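PDB 3TS7: geranyltranstransferase from Methylococcus capsulatus, which probably catalyses the magnesium-dependent condensation of geranyl diphosphate with isopentenyl diphosphate to give (2E,6E)-farnesyl diphosphate. Local coordinates for residues B[215-220]-B[291-296]; B[221-226]-B[270-275]. All coordinates share one frame; numbering follows the deposited sequence.

Contact 1: residues B[215-220]-B[291-296]; sequences DHYAKC and RELARF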
ATOM      1  N   ASP B 215      -0.294   4.466 -23.495  1.00 27.29           N
ATOM      2  CA  ASP B 215       0.829   3.955 -22.680  1.00 29.80           C
ATOM      3  C   ASP B 215       2.203   4.383 -23.218  1.00 28.56           C
ATOM      4  O   ASP B 215       3.057   4.864 -22.449  1.00 38.26           O
ATOM      5  CB  ASP B 215       0.777   2.437 -22.555  1.00 30.63           C
ATOM      6  CG  ASP B 215       1.866   1.917 -21.637  1.00 35.96           C
ATOM      7  OD1 ASP B 215       1.878   2.283 -20.434  1.00 30.55           O
ATOM      8  OD2 ASP B 215       2.730   1.190 -22.128  1.00 35.66           O
ATOM      9  N   HIS B 216       2.412   4.239 -24.530  1.00 30.68           N
ATOM     10  CA  HIS B 216       3.666   4.754 -25.150  1.00 27.96           C
ATOM     11  C   HIS B 216       3.831   6.255 -24.999  1.00 26.69           C
ATOM     12  O   HIS B 216       4.934   6.727 -24.706  1.00 32.67           O
ATOM     13  CB  HIS B 216       3.813   4.317 -26.621  1.00 33.09           C
ATOM     14  CG  HIS B 216       5.232   4.356 -27.106  1.00 51.57           C
ATOM     15  ND1 HIS B 216       6.218   3.547 -26.578  1.00 62.79           N
ATOM     16  CD2 HIS B 216       5.840   5.125 -28.040  1.00 51.17           C
ATOM     17  CE1 HIS B 216       7.369   3.811 -27.173  1.00 55.96           C
ATOM     18  NE2 HIS B 216       7.166   4.761 -28.067  1.00 47.93           N
ATOM     19  N   TYR B 217       2.738   7.017 -25.144  1.00 29.02           N
ATOM     20  CA  TYR B 217       2.754   8.456 -24.842  1.00 27.92           C
ATOM     21  C   TYR B 217       3.225   8.686 -23.402  1.00 31.68           C
ATOM     22  O   TYR B 217       4.077   9.559 -23.124  1.00 31.89           O
ATOM     23  CB  TYR B 217       1.345   9.069 -25.066  1.00 25.70           C
ATOM     24  CG  TYR B 217       1.141  10.434 -24.482  1.00 33.44           C
ATOM     25  CD1 TYR B 217       1.456  11.587 -25.214  1.00 33.57           C
ATOM     26  CD2 TYR B 217       0.634  10.594 -23.196  1.00 29.81           C
ATOM     27  CE1 TYR B 217       1.275  12.843 -24.671  1.00 29.50           C
ATOM     28  CE2 TYR B 217       0.446  11.845 -22.651  1.00 38.94           C
ATOM     29  CZ  TYR B 217       0.755  12.967 -23.392  1.00 37.90           C
ATOM     30  OH  TYR B 217       0.578  14.214 -22.839  1.00 34.64           O
ATOM     31  N   ALA B 218       2.637   7.917 -22.484  1.00 28.68           N
ATOM     32  CA  ALA B 218       2.932   8.044 -21.049  1.00 31.70           C
ATOM     33  C   ALA B 218       4.404   7.715 -20.733  1.00 26.78           C
ATOM     34  O   ALA B 218       5.096   8.496 -20.045  1.00 29.35           O
ATOM     35  CB  ALA B 218       1.967   7.143 -20.240  1.00 30.59           C
ATOM     36  N   LYS B 219       4.874   6.613 -21.306  1.00 28.19           N
ATOM     37  CA  LYS B 219       6.270   6.150 -21.151  1.00 30.51           C
ATOM     38  C   LYS B 219       7.277   7.190 -21.656  1.00 34.17           C
ATOM     39  O   LYS B 219       8.251   7.524 -20.961  1.00 31.68           O
ATOM     40  CB  LYS B 219       6.476   4.817 -21.882  1.00 31.76           C
ATOM     41  CG  LYS B 219       7.908   4.273 -21.762  1.00 35.73           C
ATOM     42  CD  LYS B 219       8.070   2.951 -22.459  1.00 45.16           C
ATOM     43  CE  LYS B 219       9.423   2.315 -22.121  1.00 42.85           C
ATOM     44  NZ  LYS B 219       9.523   0.980 -22.759  1.00 46.39           N
ATOM     45  N   CYS B 220       7.001   7.737 -22.847  1.00 34.98           N
ATOM     46  CA  CYS B 220       7.885   8.733 -23.465  1.00 29.45           C
ATOM     47  C   CYS B 220       7.893  10.056 -22.704  1.00 29.57           C
ATOM     48  O   CYS B 220       8.957  10.624 -22.495  1.00 34.71           O
ATOM     49  CB  CYS B 220       7.552   8.924 -24.959  1.00 28.36           C
ATOM     50  SG  CYS B 220       7.797   7.460 -25.959  1.00 39.07           S
ATOM     51  N   ARG B 291      -1.262  16.769 -26.405  1.00 34.06           N
ATOM     52  CA  ARG B 291      -0.175  17.375 -27.165  1.00 34.09           C
ATOM     53  C   ARG B 291       0.431  18.546 -26.402  1.00 36.59           C
ATOM     54  O   ARG B 291       1.650  18.654 -26.286  1.00 35.30           O
ATOM     55  CB  ARG B 291      -0.661  17.793 -28.571  1.00 33.87           C
ATOM     56  CG  ARG B 291      -0.916  16.623 -29.506  1.00 28.41           C
ATOM     57  CD  ARG B 291      -1.406  16.998 -30.935  1.00 30.62           C
ATOM     58  NE  ARG B 291      -1.789  15.782 -31.653  1.00 31.68           N
ATOM     59  CZ  ARG B 291      -3.030  15.318 -31.783  1.00 29.55           C
ATOM     60  NH1 ARG B 291      -3.237  14.180 -32.400  1.00 30.68           N
ATOM     61  NH2 ARG B 291      -4.066  15.977 -31.291  1.00 30.50           N
ATOM     62  N   GLU B 292      -0.419  19.402 -25.849  1.00 33.45           N
ATOM     63  CA  GLU B 292       0.036  20.539 -25.068  1.00 29.79           C
ATOM     64  C   GLU B 292       0.557  20.142 -23.685  1.00 37.38           C
ATOM     65  O   GLU B 292       1.501  20.758 -23.155  1.00 34.40           O
ATOM     66  CB  GLU B 292      -1.103  21.554 -24.913  1.00 36.57           C
ATOM     67  CG  GLU B 292      -1.525  22.193 -26.239  1.00 32.68           C
ATOM     68  CD  GLU B 292      -0.480  23.157 -26.798  1.00 38.77           C
ATOM     69  OE1 GLU B 292      -0.343  23.234 -28.036  1.00 47.60           O
ATOM     70  OE2 GLU B 292       0.206  23.844 -26.008  1.00 45.99           O
ATOM     71  N   LEU B 293      -0.082  19.140 -23.088  1.00 31.79           N
ATOM     72  CA  LEU B 293       0.348  18.640 -21.785  1.00 32.20           C
ATOM     73  C   LEU B 293       1.759  18.003 -21.866  1.00 31.37           C
ATOM     74  O   LEU B 293       2.570  18.204 -20.964  1.00 40.31           O
ATOM     75  CB  LEU B 293      -0.673  17.652 -21.218  1.00 36.47           C
ATOM     76  CG  LEU B 293      -0.456  17.192 -19.774  1.00 37.60           C
ATOM     77  CD1 LEU B 293      -0.517  18.379 -18.785  1.00 36.53           C
ATOM     78  CD2 LEU B 293      -1.466  16.115 -19.405  1.00 44.37           C
ATOM     79  N   ALA B 294       2.039  17.265 -22.947  1.00 37.62           N
ATOM     80  CA  ALA B 294       3.398  16.769 -23.222  1.00 39.09           C
ATOM     81  C   ALA B 294       4.460  17.873 -23.116  1.00 38.08           C
ATOM     82  O   ALA B 294       5.414  17.738 -22.341  1.00 39.76           O
ATOM     83  CB  ALA B 294       3.463  16.086 -24.561  1.00 35.23           C
ATOM     84  N   ARG B 295       4.271  18.975 -23.840  1.00 39.43           N
ATOM     85  CA  ARG B 295       5.215  20.101 -23.791  1.00 38.20           C
ATOM     86  C   ARG B 295       5.372  20.701 -22.400  1.00 41.88           C
ATOM     87  O   ARG B 295       6.490  20.935 -21.949  1.00 44.10           O
ATOM     88  CB  ARG B 295       4.868  21.201 -24.812  1.00 33.89           C
ATOM     89  CG  ARG B 295       5.746  22.450 -24.627  1.00 50.79           C
ATOM     90  CD  ARG B 295       5.511  23.587 -25.599  1.00 59.34           C
ATOM     91  NE  ARG B 295       4.105  23.949 -25.757  1.00 69.04           N
ATOM     92  CZ  ARG B 295       3.682  25.036 -26.405  1.00 76.29           C
ATOM     93  NH1 ARG B 295       4.560  25.871 -26.955  1.00 81.62           N
ATOM     94  NH2 ARG B 295       2.384  25.282 -26.523  1.00 54.78           N
ATOM     95  N   PHE B 296       4.250  20.938 -21.728  1.00 45.24           N
ATOM     96  CA  PHE B 296       4.241  21.523 -20.392  1.00 42.55           C
ATOM     97  C   PHE B 296       5.029  20.683 -19.373  1.00 39.71           C
ATOM     98  O   PHE B 296       5.840  21.211 -18.605  1.00 40.92           O
ATOM     99  CB  PHE B 296       2.789  21.704 -19.920  1.00 40.52           C
ATOM    100  CG  PHE B 296       2.675  22.180 -18.506  1.00 40.36           C
ATOM    101  CD1 PHE B 296       2.445  21.279 -17.471  1.00 46.78           C
ATOM    102  CD2 PHE B 296       2.820  23.532 -18.199  1.00 42.89           C
ATOM    103  CE1 PHE B 296       2.364  21.718 -16.143  1.00 47.68           C
ATOM    104  CE2 PHE B 296       2.722  23.982 -16.879  1.00 47.35           C
ATOM    105  CZ  PHE B 296       2.502  23.071 -15.849  1.00 46.25           C
TER
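A single aromatic side chain, Tyr217, spans the gap to Leu293 and Ala294 and makes every contact between 215-220 and 291-296. It illustrates how two helices can be joined although their backbones stay well apart: the nearest CA atoms, those of Tyr217 and Ala294, are 8.5 Å from each other. The tyrosine covers that distance because its CG stands anti to the backbone N (chi1 166°), which carries the ring straight across.

Following 291-296 from its start, Arg291 sets off away from 215-220, and its guanidinium forms a salt bridge with Asp288 and hydrogen bonds to the carbonyls of Phe283 and Gly284, tying the helix to the chain just before it. Leu293 meets the tyrosine with the root of its side chain, CB lying 4.0 Å from Tyr217 OH. Ala294 comes next and gives the fuller contact. Its methyl CB is 3.9 Å from Tyr217 CE1 and approaches the ring obliquely. The same hydroxyl lies 3.4 Å from Ala294 N, but at a poor angle for a hydrogen bond; its polar partner is instead the carbonyl of Leu290, one turn earlier on the same helix. The buried OH is thereby satisfied, and the bond holds the phenol end against the helix surface. Arg295, on the outer side, forms a salt bridge with Glu292 of its own helix, Arg295 NH2 lying 2.7 Å from Glu292 OE2. The carboxylate oxygen uses its syn lone pair and lies almost in the guanidinium plane.

This buried contact ties helix 208-237 to helix 288-298. Helix 262-279 packs against Cys220 and Arg291, helix 177-201 lies against Ala218 and Lys219, and helix 5-27 touches Glu292 and Phe296 on the far side.

Contact 2: residues B[221-226]-B[270-275]; sequences IGLAFQ and EEMHEA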
ATOM      1  N   ILE B 221       6.742  10.558 -22.239  1.00 29.39           N
ATOM      2  CA  ILE B 221       6.823  11.802 -21.469  1.00 32.64           C
ATOM      3  C   ILE B 221       7.519  11.623 -20.104  1.00 32.18           C
ATOM      4  O   ILE B 221       8.207  12.534 -19.632  1.00 38.09           O
ATOM      5  CB  ILE B 221       5.487  12.587 -21.320  1.00 34.69           C
ATOM      6  CG1 ILE B 221       4.523  11.908 -20.368  1.00 35.70           C
ATOM      7  CG2 ILE B 221       4.822  12.847 -22.702  1.00 38.85           C
ATOM      8  CD1 ILE B 221       3.197  12.665 -20.256  1.00 48.20           C
ATOM      9  N   GLY B 222       7.345  10.444 -19.505  1.00 40.30           N
ATOM     10  CA  GLY B 222       7.956  10.124 -18.217  1.00 37.60           C
ATOM     11  C   GLY B 222       9.478  10.147 -18.345  1.00 34.01           C
ATOM     12  O   GLY B 222      10.164  10.747 -17.525  1.00 42.59           O
ATOM     13  N   LEU B 223       9.994   9.529 -19.398  1.00 30.56           N
ATOM     14  CA  LEU B 223      11.442   9.483 -19.593  1.00 35.44           C
ATOM     15  C   LEU B 223      11.991  10.858 -19.928  1.00 35.87           C
ATOM     16  O   LEU B 223      12.972  11.306 -19.332  1.00 38.15           O
ATOM     17  CB  LEU B 223      11.808   8.474 -20.681  1.00 35.11           C
ATOM     18  CG  LEU B 223      11.844   7.020 -20.219  1.00 45.42           C
ATOM     19  CD1 LEU B 223      11.746   6.102 -21.409  1.00 45.07           C
ATOM     20  CD2 LEU B 223      13.108   6.721 -19.369  1.00 40.27           C
ATOM     21  N   ALA B 224      11.316  11.535 -20.855  1.00 37.27           N
ATOM     22  CA  ALA B 224      11.730  12.844 -21.334  1.00 34.37           C
ATOM     23  C   ALA B 224      11.826  13.900 -20.231  1.00 36.86           C
ATOM     24  O   ALA B 224      12.784  14.656 -20.200  1.00 35.86           O
ATOM     25  CB  ALA B 224      10.799  13.321 -22.470  1.00 35.95           C
ATOM     26  N   PHE B 225      10.865  13.950 -19.305  1.00 34.94           N
ATOM     27  CA  PHE B 225      10.890  15.048 -18.312  1.00 32.50           C
ATOM     28  C   PHE B 225      12.022  14.930 -17.281  1.00 34.79           C
ATOM     29  O   PHE B 225      12.570  15.938 -16.794  1.00 36.18           O
ATOM     30  CB  PHE B 225       9.500  15.299 -17.669  1.00 34.71           C
ATOM     31  CG  PHE B 225       9.278  14.617 -16.336  1.00 34.52           C
ATOM     32  CD1 PHE B 225       9.616  15.256 -15.145  1.00 39.89           C
ATOM     33  CD2 PHE B 225       8.685  13.369 -16.268  1.00 47.94           C
ATOM     34  CE1 PHE B 225       9.400  14.641 -13.897  1.00 45.77           C
ATOM     35  CE2 PHE B 225       8.464  12.743 -15.021  1.00 48.96           C
ATOM     36  CZ  PHE B 225       8.820  13.380 -13.845  1.00 44.49           C
ATOM     37  N   GLN B 226      12.378  13.699 -16.959  1.00 34.56           N
ATOM     38  CA  GLN B 226      13.502  13.490 -16.061  1.00 41.52           C
ATOM     39  C   GLN B 226      14.851  13.748 -16.744  1.00 37.36           C
ATOM     40  O   GLN B 226      15.765  14.246 -16.103  1.00 40.18           O
ATOM     41  CB  GLN B 226      13.425  12.125 -15.424  1.00 42.01           C
ATOM     42  CG  GLN B 226      12.313  12.057 -14.406  1.00 45.49           C
ATOM     43  CD  GLN B 226      12.272  10.736 -13.727  1.00 57.54           C
ATOM     44  OE1 GLN B 226      12.156   9.695 -14.371  1.00 68.27           O
ATOM     45  NE2 GLN B 226      12.382  10.755 -12.413  1.00 73.65           N
ATOM     46  N   GLU B 270      14.444  15.341 -26.720  1.00 40.99           N
ATOM     47  CA  GLU B 270      13.758  15.734 -27.949  1.00 36.15           C
ATOM     48  C   GLU B 270      13.204  14.533 -28.709  1.00 35.52           C
ATOM     49  O   GLU B 270      12.051  14.558 -29.156  1.00 35.51           O
ATOM     50  CB  GLU B 270      14.671  16.623 -28.825  1.00 43.29           C
ATOM     51  CG  GLU B 270      14.242  16.796 -30.301  1.00 41.46           C
ATOM     52  CD  GLU B 270      12.861  17.449 -30.478  1.00 47.67           C
ATOM     53  OE1 GLU B 270      12.422  18.197 -29.588  1.00 37.14           O
ATOM     54  OE2 GLU B 270      12.220  17.225 -31.525  1.00 43.12           O
ATOM     55  N   GLU B 271      13.993  13.463 -28.808  1.00 30.30           N
ATOM     56  CA  GLU B 271      13.558  12.239 -29.490  1.00 30.57           C
ATOM     57  C   GLU B 271      12.380  11.551 -28.774  1.00 31.04           C
ATOM     58  O   GLU B 271      11.472  11.010 -29.405  1.00 33.95           O
ATOM     59  CB  GLU B 271      14.735  11.261 -29.614  1.00 38.85           C
ATOM     60  CG  GLU B 271      14.415   9.970 -30.375  1.00 53.70           C
ATOM     61  CD  GLU B 271      15.460   8.866 -30.159  1.00 75.69           C
ATOM     62  OE1 GLU B 271      15.293   7.766 -30.734  1.00 64.82           O
ATOM     63  OE2 GLU B 271      16.444   9.097 -29.418  1.00 76.68           O
ATOM     64  N   MET B 272      12.419  11.569 -27.456  1.00 34.59           N
ATOM     65  CA  MET B 272      11.326  11.030 -26.652  1.00 33.26           C
ATOM     66  C   MET B 272      10.057  11.878 -26.830  1.00 33.98           C
ATOM     67  O   MET B 272       8.949  11.334 -26.974  1.00 36.00           O
ATOM     68  CB  MET B 272      11.761  10.986 -25.184  1.00 36.91           C
ATOM     69  CG  MET B 272      12.803   9.896 -24.847  1.00 37.00           C
ATOM     70  SD  MET B 272      12.110   8.260 -25.176  1.00 55.07           S
ATOM     71  CE  MET B 272      12.979   7.749 -26.676  1.00 67.37           C
ATOM     72  N   HIS B 273      10.243  13.197 -26.822  1.00 31.74           N
ATOM     73  CA  HIS B 273       9.171  14.154 -27.051  1.00 33.78           C
ATOM     74  C   HIS B 273       8.483  13.900 -28.398  1.00 36.41           C
ATOM     75  O   HIS B 273       7.249  13.869 -28.460  1.00 37.22           O
ATOM     76  CB  HIS B 273       9.672  15.593 -26.916  1.00 27.92           C
ATOM     77  CG  HIS B 273       8.577  16.605 -26.761  1.00 36.56           C
ATOM     78  ND1 HIS B 273       8.815  17.898 -26.332  1.00 31.32           N
ATOM     79  CD2 HIS B 273       7.235  16.511 -26.946  1.00 34.83           C
ATOM     80  CE1 HIS B 273       7.669  18.558 -26.281  1.00 39.98           C
ATOM     81  NE2 HIS B 273       6.697  17.741 -26.654  1.00 34.42           N
ATOM     82  N   GLU B 274       9.269  13.675 -29.449  1.00 34.31           N
ATOM     83  CA  GLU B 274       8.737  13.308 -30.759  1.00 33.17           C
ATOM     84  C   GLU B 274       7.942  12.026 -30.762  1.00 34.62           C
ATOM     85  O   GLU B 274       6.923  11.937 -31.435  1.00 32.43           O
ATOM     86  CB  GLU B 274       9.862  13.158 -31.797  1.00 34.49           C
ATOM     87  CG  GLU B 274      10.621  14.450 -32.056  1.00 35.51           C
ATOM     88  CD  GLU B 274      11.913  14.249 -32.839  1.00 40.65           C
ATOM     89  OE1 GLU B 274      12.751  15.173 -32.838  1.00 39.39           O
ATOM     90  OE2 GLU B 274      12.088  13.184 -33.469  1.00 41.34           O
ATOM     91  N   ALA B 275       8.445  11.013 -30.058  1.00 33.14           N
ATOM     92  CA  ALA B 275       7.789   9.719 -30.004  1.00 29.05           C
ATOM     93  C   ALA B 275       6.450   9.820 -29.226  1.00 26.45           C
ATOM     94  O   ALA B 275       5.486   9.171 -29.601  1.00 29.76           O
ATOM     95  CB  ALA B 275       8.718   8.669 -29.366  1.00 34.03           C
TER
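Leu223 and Ala224 face Met272 in an antiparallel helix pair within the all-helical isoprenoid synthase fold. The short axes approach to 8.5 Å, with 154° between their N-to-C directions. At the start of 221-226 stands Ile221; its end leads away from 270-275, and its side chain touches Ala294 and Ile297 of helix 288-298.

Two residues on, Leu223 makes a looser apolar contact, its CD1 lying 4.4 Å from Met272 SD. The bent methionine chain explains this: CG stands anti to the carbonyl carbon (chi1 -72°) and the bend at chi2 brings SD to Leu223, while the terminal CE leads off from helix 221-226. Ala224 is the point of closest backbone approach, its CA only 5.6 Å from that of Met272. With a methyl as its whole side chain, it meets the methionine at the root, Ala224 CB lying 3.7 Å from Met272 CB, and so short a group permits the close backbone separation. Phe225 and Gln226 touch helix 177-201 and begin the FQxxDD sequence that leads into the second aspartate-rich motif of this family, so Ala224 is the last residue of 221-226 to meet 270-275, its CB also 4.4 Å from His273 N.

In the fold
Contacts 1 and 2 occupy successive stretches of helix 208-237, with centres 7 Å apart. Along the chain the order is 215-220, 221-226, 270-275, 291-296, so the chain between 220 and 291 that contact 1 brackets contains all of contact 2. One helix thus receives two consecutive ones, 262-279 and 288-298, and the three form a continuous cluster. Packing contacts join them, among them Cys220 SG to Ala275 CB at 3.7 Å and Ala294 CB to Ile221 CG2 at 4.0 Å. The arrangement packs the C-terminal helices against a helix whose later part carries the family's second aspartate-rich motif, which in relatives helps bind magnesium and diphosphate.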